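Local structure of homoserine dehydrogenase (Staphylococcus aureus M1064, 4PG7) at residues I177-S182 and G219-R224; I266-K271 and V283-I288. The protein catalyses the NAD(P)-dependent interconversion of aspartate semialdehyde and homoserine in the aspartic acid pathway of amino acid biosynthesis. All coordinates share one frame; numbering follows the deposited sequence.

Interaction 1: residues I177-S182 and G219-R224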
ATOM      1  N   ILE A 177      -0.634   7.200 -10.035  1.00 25.43           N
ATOM      2  CA  ILE A 177      -0.997   6.693 -11.342  1.00 25.23           C
ATOM      3  C   ILE A 177      -2.399   6.147 -11.138  1.00 26.38           C
ATOM      4  O   ILE A 177      -2.557   5.172 -10.418  1.00 25.32           O
ATOM      5  CB  ILE A 177       0.003   5.635 -11.819  1.00 25.40           C
ATOM      6  CG1 ILE A 177       1.356   6.315 -12.059  1.00 24.63           C
ATOM      7  CG2 ILE A 177      -0.523   4.917 -13.058  1.00 24.89           C
ATOM      8  CD1 ILE A 177       2.547   5.384 -12.202  1.00 25.12           C
ATOM      9  N   LEU A 178      -3.402   6.845 -11.696  1.00 26.52           N
ATOM     10  CA  LEU A 178      -4.780   6.684 -11.281  1.00 29.71           C
ATOM     11  C   LEU A 178      -5.714   6.242 -12.382  1.00 30.95           C
ATOM     12  O   LEU A 178      -6.924   6.137 -12.162  1.00 35.75           O
ATOM     13  CB  LEU A 178      -5.324   7.970 -10.665  1.00 29.77           C
ATOM     14  CG  LEU A 178      -4.546   8.467  -9.447  1.00 32.02           C
ATOM     15  CD1 LEU A 178      -5.127   9.785  -8.966  1.00 33.58           C
ATOM     16  CD2 LEU A 178      -4.587   7.443  -8.328  1.00 33.56           C
ATOM     17  N   ASN A 179      -5.165   5.942 -13.546  1.00 29.47           N
ATOM     18  CA  ASN A 179      -5.987   5.483 -14.639  1.00 29.09           C
ATOM     19  C   ASN A 179      -5.213   4.371 -15.332  1.00 26.49           C
ATOM     20  O   ASN A 179      -4.153   4.608 -15.895  1.00 26.34           O
ATOM     21  CB  ASN A 179      -6.294   6.664 -15.577  1.00 28.68           C
ATOM     22  CG  ASN A 179      -7.134   6.247 -16.766  1.00 29.08           C
ATOM     23  OD1 ASN A 179      -6.648   6.161 -17.890  1.00 28.18           O
ATOM     24  ND2 ASN A 179      -8.395   5.942 -16.503  1.00 28.16           N
ATOM     25  N   GLY A 180      -5.745   3.160 -15.278  1.00 26.43           N
ATOM     26  CA  GLY A 180      -5.089   1.973 -15.848  1.00 26.13           C
ATOM     27  C   GLY A 180      -4.858   2.069 -17.348  1.00 26.10           C
ATOM     28  O   GLY A 180      -3.803   1.693 -17.851  1.00 25.09           O
ATOM     29  N   THR A 181      -5.851   2.579 -18.064  1.00 27.38           N
ATOM     30  CA  THR A 181      -5.782   2.622 -19.538  1.00 28.34           C
ATOM     31  C   THR A 181      -4.680   3.543 -20.048  1.00 27.38           C
ATOM     32  O   THR A 181      -3.929   3.168 -20.959  1.00 26.01           O
ATOM     33  CB  THR A 181      -7.137   3.063 -20.123  1.00 30.69           C
ATOM     34  OG1 THR A 181      -8.123   2.073 -19.792  1.00 33.58           O
ATOM     35  CG2 THR A 181      -7.045   3.219 -21.628  1.00 32.07           C
ATOM     36  N   SER A 182      -4.574   4.733 -19.462  1.00 25.24           N
ATOM     37  CA  SER A 182      -3.514   5.651 -19.865  1.00 26.31           C
ATOM     38  C   SER A 182      -2.138   5.139 -19.521  1.00 23.71           C
ATOM     39  O   SER A 182      -1.209   5.303 -20.280  1.00 23.35           O
ATOM     40  CB  SER A 182      -3.656   7.006 -19.204  1.00 27.16           C
ATOM     41  OG  SER A 182      -4.707   7.741 -19.777  1.00 35.02           O
ATOM     42  N   GLY A 219      -7.547  12.281 -19.288  1.00 30.96           N
ATOM     43  CA  GLY A 219      -7.246  12.439 -17.874  1.00 29.41           C
ATOM     44  C   GLY A 219      -8.423  12.805 -16.981  1.00 30.68           C
ATOM     45  O   GLY A 219      -8.228  13.191 -15.809  1.00 30.34           O
ATOM     46  N   VAL A 220      -9.639  12.678 -17.498  1.00 31.68           N
ATOM     47  CA  VAL A 220     -10.838  13.059 -16.726  1.00 33.78           C
ATOM     48  C   VAL A 220     -11.043  12.095 -15.554  1.00 32.36           C
ATOM     49  O   VAL A 220     -11.244  12.528 -14.408  1.00 32.27           O
ATOM     50  CB  VAL A 220     -12.118  13.121 -17.609  1.00 34.92           C
ATOM     51  CG1 VAL A 220     -13.324  13.536 -16.777  1.00 35.72           C
ATOM     52  CG2 VAL A 220     -11.912  14.079 -18.765  1.00 36.13           C
ATOM     53  N   ASP A 221     -10.981  10.803 -15.835  1.00 33.03           N
ATOM     54  CA  ASP A 221     -11.087   9.768 -14.788  1.00 34.92           C
ATOM     55  C   ASP A 221     -10.072   9.993 -13.687  1.00 34.86           C
ATOM     56  O   ASP A 221     -10.407   9.937 -12.496  1.00 34.81           O
ATOM     57  CB  ASP A 221     -10.880   8.364 -15.374  1.00 36.73           C
ATOM     58  CG  ASP A 221     -10.896   7.286 -14.312  1.00 39.54           C
ATOM     59  OD1 ASP A 221     -11.904   7.242 -13.578  1.00 39.64           O
ATOM     60  OD2 ASP A 221      -9.916   6.482 -14.206  1.00 41.47           O
ATOM     61  N   ALA A 222      -8.823  10.247 -14.084  1.00 32.89           N
ATOM     62  CA  ALA A 222      -7.765  10.511 -13.134  1.00 31.07           C
ATOM     63  C   ALA A 222      -8.048  11.780 -12.314  1.00 29.57           C
ATOM     64  O   ALA A 222      -7.794  11.804 -11.111  1.00 27.71           O
ATOM     65  CB  ALA A 222      -6.437  10.628 -13.851  1.00 31.77           C
ATOM     66  N   ALA A 223      -8.586  12.818 -12.950  1.00 28.75           N
ATOM     67  CA  ALA A 223      -8.921  14.055 -12.232  1.00 30.49           C
ATOM     68  C   ALA A 223     -10.021  13.838 -11.190  1.00 30.22           C
ATOM     69  O   ALA A 223      -9.941  14.357 -10.072  1.00 29.64           O
ATOM     70  CB  ALA A 223      -9.317  15.158 -13.200  1.00 31.03           C
ATOM     71  N   ARG A 224     -11.017  13.026 -11.522  1.00 30.86           N
ATOM     72  CA  ARG A 224     -12.030  12.656 -10.522  1.00 31.92           C
ATOM     73  C   ARG A 224     -11.394  11.961  -9.322  1.00 30.01           C
ATOM     74  O   ARG A 224     -11.718  12.264  -8.183  1.00 31.46           O
ATOM     75  CB  ARG A 224     -13.132  11.796 -11.147  1.00 34.18           C
ATOM     76  CG  ARG A 224     -13.985  12.567 -12.150  1.00 37.04           C
ATOM     77  CD  ARG A 224     -15.225  11.795 -12.581  1.00 39.59           C
ATOM     78  NE  ARG A 224     -14.857  10.485 -13.103  1.00 41.96           N
ATOM     79  CZ  ARG A 224     -14.806  10.140 -14.389  1.00 43.85           C
ATOM     80  NH1 ARG A 224     -15.116  11.011 -15.342  1.00 46.95           N
ATOM     81  NH2 ARG A 224     -14.443   8.902 -14.720  1.00 43.53           N
TER
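N179 and D221 join the start of one helix to the first turn of another. The asparagine CB sits 4.3 Å from A222 CB, a small methyl that lets the two backbones come close. Because CG lies anti to the backbone N (chi1 179°), the amide is carried out between the two helix starts, where its two ends do different work. N179 ND2 donates to D221 OD2 at 2.8 Å with an N-H...O angle of 158°. The carboxylate oxygen lies close to the amide plane, whereas the nitrogen comes to the anti side of OD2, tilted somewhat out of the carboxylate plane; the two planes are turned 68° apart. ND2 is also hydrogen-bonded to D216 OD1. At the other end N179 OD1 accepts from S182 N at 3.0 Å, which makes N179 the N-cap of helix 180-192; asparagine suits the place because one amide can cap with its oxygen and bridge with its nitrogen. G219 holds the N-cap position of helix 220-234, and its positive phi favours glycine. D221 OD2 is salt-bridged to K225 NZ, which also reaches L178 O, while D221 OD1 forms a salt bridge with R224 NH2 at 3.2 Å, its hydrogen-bond geometry weak. Beside this polar cluster L178 CB makes an apolar contact with A222 CB at 4.3 Å. L178 CD1 comes within 4.0 Å of the A222 carbonyl oxygen.

Interaction 2: residues I266-K271 and V283-I288; sequences IKLIGK and VEPTLI
I269 and T286 meet almost at right angles, the isoleucine CG1 lying 3.6 Å from the threonine CB. On the same face I269 and I288 reach toward each other tip to tip, I269 CG1 to I288 CD1 at 4.0 Å, and K267 lays its CG against I288 CG1. The beta-branched I269, T286 and I288 suit these positions, since such residues favour extended backbone and fill the surface of a sheet. On the other face I266 and L287 run side by side, and L268, whose chi1 of -176° sets CG beside its own carbonyl carbon, brings CD1 to 3.9 Å from both V283 CG1 and P285 CD. P285 can stand in a non-hydrogen-bonded pair, where no N-H is required toward the partner strand. Behind the side chains, K267 with T286 and I269 with E284 form the hydrogen-bonded pairs; K267 N to T286 O is nearly straight at 169°. E284 O is gripped from opposite faces of its plane, by I269 N and by T286 OG1 at 2.8 Å, which helps fix the threonine hydroxyl. That hydroxyl also accepts from a water that takes a bond from K271 NZ, while the lysine itself is salt-bridged to E444. K267 NZ reaches V297 O and E298. The axes of the two short segments run at 130°, a marked twist away from exact antiparallel, in the beta hairpin formed by 264-275 and 278-289.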
ATOM      1  N   ILE A 266       7.871   8.599 -18.482  1.00 22.64           N
ATOM      2  CA  ILE A 266       6.719   9.497 -18.516  1.00 21.89           C
ATOM      3  C   ILE A 266       5.494   8.745 -17.997  1.00 21.61           C
ATOM      4  O   ILE A 266       5.211   7.647 -18.455  1.00 22.52           O
ATOM      5  CB  ILE A 266       6.498  10.049 -19.933  1.00 21.89           C
ATOM      6  CG1 ILE A 266       7.720  10.860 -20.364  1.00 22.97           C
ATOM      7  CG2 ILE A 266       5.262  10.951 -19.978  1.00 23.26           C
ATOM      8  CD1 ILE A 266       7.584  11.616 -21.659  1.00 24.18           C
ATOM      9  N   LYS A 267       4.782   9.330 -17.050  1.00 21.46           N
ATOM     10  CA  LYS A 267       3.540   8.764 -16.513  1.00 22.67           C
ATOM     11  C   LYS A 267       2.505   9.864 -16.508  1.00 22.98           C
ATOM     12  O   LYS A 267       2.853  11.053 -16.426  1.00 23.42           O
ATOM     13  CB  LYS A 267       3.723   8.252 -15.060  1.00 22.22           C
ATOM     14  CG  LYS A 267       4.888   7.278 -14.864  1.00 22.84           C
ATOM     15  CD  LYS A 267       4.576   5.906 -15.424  1.00 23.03           C
ATOM     16  CE  LYS A 267       5.729   4.952 -15.190  1.00 25.55           C
ATOM     17  NZ  LYS A 267       5.402   3.604 -15.704  1.00 27.40           N
ATOM     18  N   LEU A 268       1.232   9.479 -16.568  1.00 23.45           N
ATOM     19  CA  LEU A 268       0.155  10.410 -16.282  1.00 24.12           C
ATOM     20  C   LEU A 268      -0.017  10.410 -14.773  1.00 24.47           C
ATOM     21  O   LEU A 268      -0.442   9.392 -14.193  1.00 25.91           O
ATOM     22  CB  LEU A 268      -1.139  10.023 -16.967  1.00 24.19           C
ATOM     23  CG  LEU A 268      -2.295  11.030 -16.774  1.00 24.63           C
ATOM     24  CD1 LEU A 268      -2.036  12.295 -17.570  1.00 25.59           C
ATOM     25  CD2 LEU A 268      -3.626  10.432 -17.180  1.00 24.80           C
ATOM     26  N   ILE A 269       0.319  11.531 -14.146  1.00 23.66           N
ATOM     27  CA  ILE A 269       0.318  11.660 -12.688  1.00 24.96           C
ATOM     28  C   ILE A 269      -0.799  12.588 -12.213  1.00 25.50           C
ATOM     29  O   ILE A 269      -0.957  13.697 -12.728  1.00 25.73           O
ATOM     30  CB  ILE A 269       1.647  12.218 -12.201  1.00 26.04           C
ATOM     31  CG1 ILE A 269       2.806  11.247 -12.535  1.00 25.33           C
ATOM     32  CG2 ILE A 269       1.637  12.524 -10.692  1.00 27.50           C
ATOM     33  CD1 ILE A 269       2.748   9.940 -11.816  1.00 25.74           C
ATOM     34  N   GLY A 270      -1.584  12.103 -11.254  1.00 24.88           N
ATOM     35  CA  GLY A 270      -2.558  12.910 -10.553  1.00 24.78           C
ATOM     36  C   GLY A 270      -1.932  13.262  -9.230  1.00 26.68           C
ATOM     37  O   GLY A 270      -1.413  12.393  -8.502  1.00 26.50           O
ATOM     38  N   LYS A 271      -1.925  14.550  -8.929  1.00 27.44           N
ATOM     39  CA  LYS A 271      -1.130  15.080  -7.829  1.00 28.52           C
ATOM     40  C   LYS A 271      -1.992  16.014  -7.013  1.00 29.70           C
ATOM     41  O   LYS A 271      -2.749  16.810  -7.576  1.00 30.45           O
ATOM     42  CB  LYS A 271       0.026  15.850  -8.436  1.00 29.54           C
ATOM     43  CG  LYS A 271       1.091  16.279  -7.495  1.00 32.43           C
ATOM     44  CD  LYS A 271       2.410  16.508  -8.243  1.00 34.44           C
ATOM     45  CE  LYS A 271       2.406  17.732  -9.143  1.00 34.61           C
ATOM     46  NZ  LYS A 271       3.666  17.769  -9.974  1.00 35.75           N
ATOM     47  N   VAL A 283      -3.610  16.834 -12.956  1.00 28.12           N
ATOM     48  CA  VAL A 283      -3.397  15.595 -13.661  1.00 28.56           C
ATOM     49  C   VAL A 283      -2.669  15.982 -14.931  1.00 28.12           C
ATOM     50  O   VAL A 283      -3.188  16.784 -15.702  1.00 29.55           O
ATOM     51  CB  VAL A 283      -4.730  14.951 -14.053  1.00 31.01           C
ATOM     52  CG1 VAL A 283      -4.500  13.746 -14.948  1.00 32.53           C
ATOM     53  CG2 VAL A 283      -5.491  14.522 -12.821  1.00 32.83           C
ATOM     54  N   GLU A 284      -1.492  15.420 -15.170  1.00 26.53           N
ATOM     55  CA  GLU A 284      -0.808  15.667 -16.433  1.00 26.78           C
ATOM     56  C   GLU A 284       0.380  14.750 -16.661  1.00 24.32           C
ATOM     57  O   GLU A 284       0.911  14.150 -15.718  1.00 23.00           O
ATOM     58  CB  GLU A 284      -0.357  17.130 -16.536  1.00 28.29           C
ATOM     59  CG  GLU A 284       0.654  17.522 -15.506  1.00 29.18           C
ATOM     60  CD  GLU A 284       0.905  19.026 -15.495  1.00 32.56           C
ATOM     61  OE1 GLU A 284       1.175  19.623 -16.566  1.00 32.53           O
ATOM     62  OE2 GLU A 284       0.855  19.587 -14.399  1.00 33.30           O
ATOM     63  N   PRO A 285       0.809  14.640 -17.926  1.00 24.12           N
ATOM     64  CA  PRO A 285       2.045  13.916 -18.241  1.00 23.61           C
ATOM     65  C   PRO A 285       3.233  14.520 -17.508  1.00 24.08           C
ATOM     66  O   PRO A 285       3.401  15.740 -17.498  1.00 25.65           O
ATOM     67  CB  PRO A 285       2.187  14.100 -19.757  1.00 24.26           C
ATOM     68  CG  PRO A 285       0.822  14.410 -20.241  1.00 24.18           C
ATOM     69  CD  PRO A 285       0.136  15.146 -19.135  1.00 23.92           C
ATOM     70  N   THR A 286       3.995  13.662 -16.848  1.00 24.07           N
ATOM     71  CA  THR A 286       5.004  14.038 -15.876  1.00 23.52           C
ATOM     72  C   THR A 286       6.207  13.128 -16.047  1.00 22.75           C
ATOM     73  O   THR A 286       6.054  11.912 -16.190  1.00 23.28           O
ATOM     74  CB  THR A 286       4.420  13.877 -14.457  1.00 24.04           C
ATOM     75  OG1 THR A 286       3.279  14.723 -14.326  1.00 24.83           O
ATOM     76  CG2 THR A 286       5.405  14.214 -13.394  1.00 24.04           C
ATOM     77  N   LEU A 287       7.409  13.690 -16.076  1.00 21.88           N
ATOM     78  CA  LEU A 287       8.607  12.870 -16.100  1.00 22.53           C
ATOM     79  C   LEU A 287       8.871  12.451 -14.669  1.00 24.69           C
ATOM     80  O   LEU A 287       8.786  13.279 -13.746  1.00 25.33           O
ATOM     81  CB  LEU A 287       9.808  13.598 -16.652  1.00 23.37           C
ATOM     82  CG  LEU A 287      10.013  13.594 -18.163  1.00 24.48           C
ATOM     83  CD1 LEU A 287       8.881  14.345 -18.848  1.00 24.38           C
ATOM     84  CD2 LEU A 287      11.358  14.201 -18.480  1.00 26.12           C
ATOM     85  N   ILE A 288       9.157  11.169 -14.487  1.00 25.27           N
ATOM     86  CA  ILE A 288       9.417  10.588 -13.190  1.00 25.83           C
ATOM     87  C   ILE A 288      10.782   9.940 -13.248  1.00 24.42           C
ATOM     88  O   ILE A 288      11.053   9.106 -14.123  1.00 23.71           O
ATOM     89  CB  ILE A 288       8.412   9.450 -12.843  1.00 29.51           C
ATOM     90  CG1 ILE A 288       6.980   9.962 -12.847  1.00 32.18           C
ATOM     91  CG2 ILE A 288       8.732   8.853 -11.462  1.00 31.10           C
ATOM     92  CD1 ILE A 288       6.697  10.948 -11.723  1.00 35.17           C
TER
HETATM   93  O   HOH W   1       2.576  15.966 -11.884  1.00 26.93           O

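How the interactions relate
Interaction 1 closes before interaction 2 opens along the chain, and their centres lie 10 Å apart. Strand 171-177 leads into interaction 1 and pairs antiparallel with strand 264-275 of interaction 2, so interaction 1 sits at the end of a strand of the same mixed sheet. Between these two strands, I177 CD1 touches K267 CD at 3.8 Å. Helix 220-234 packs on the sheet through A223 CA, 3.5 Å from V283 CG2. Strand 278-289 also pairs, in parallel, with strand 436-444. The hairpin thus lies between helix 220-234, which packs on V283, and strand 436-444 of the C-terminal domain, whose D438 and K439 line the pocket of the bound lysine.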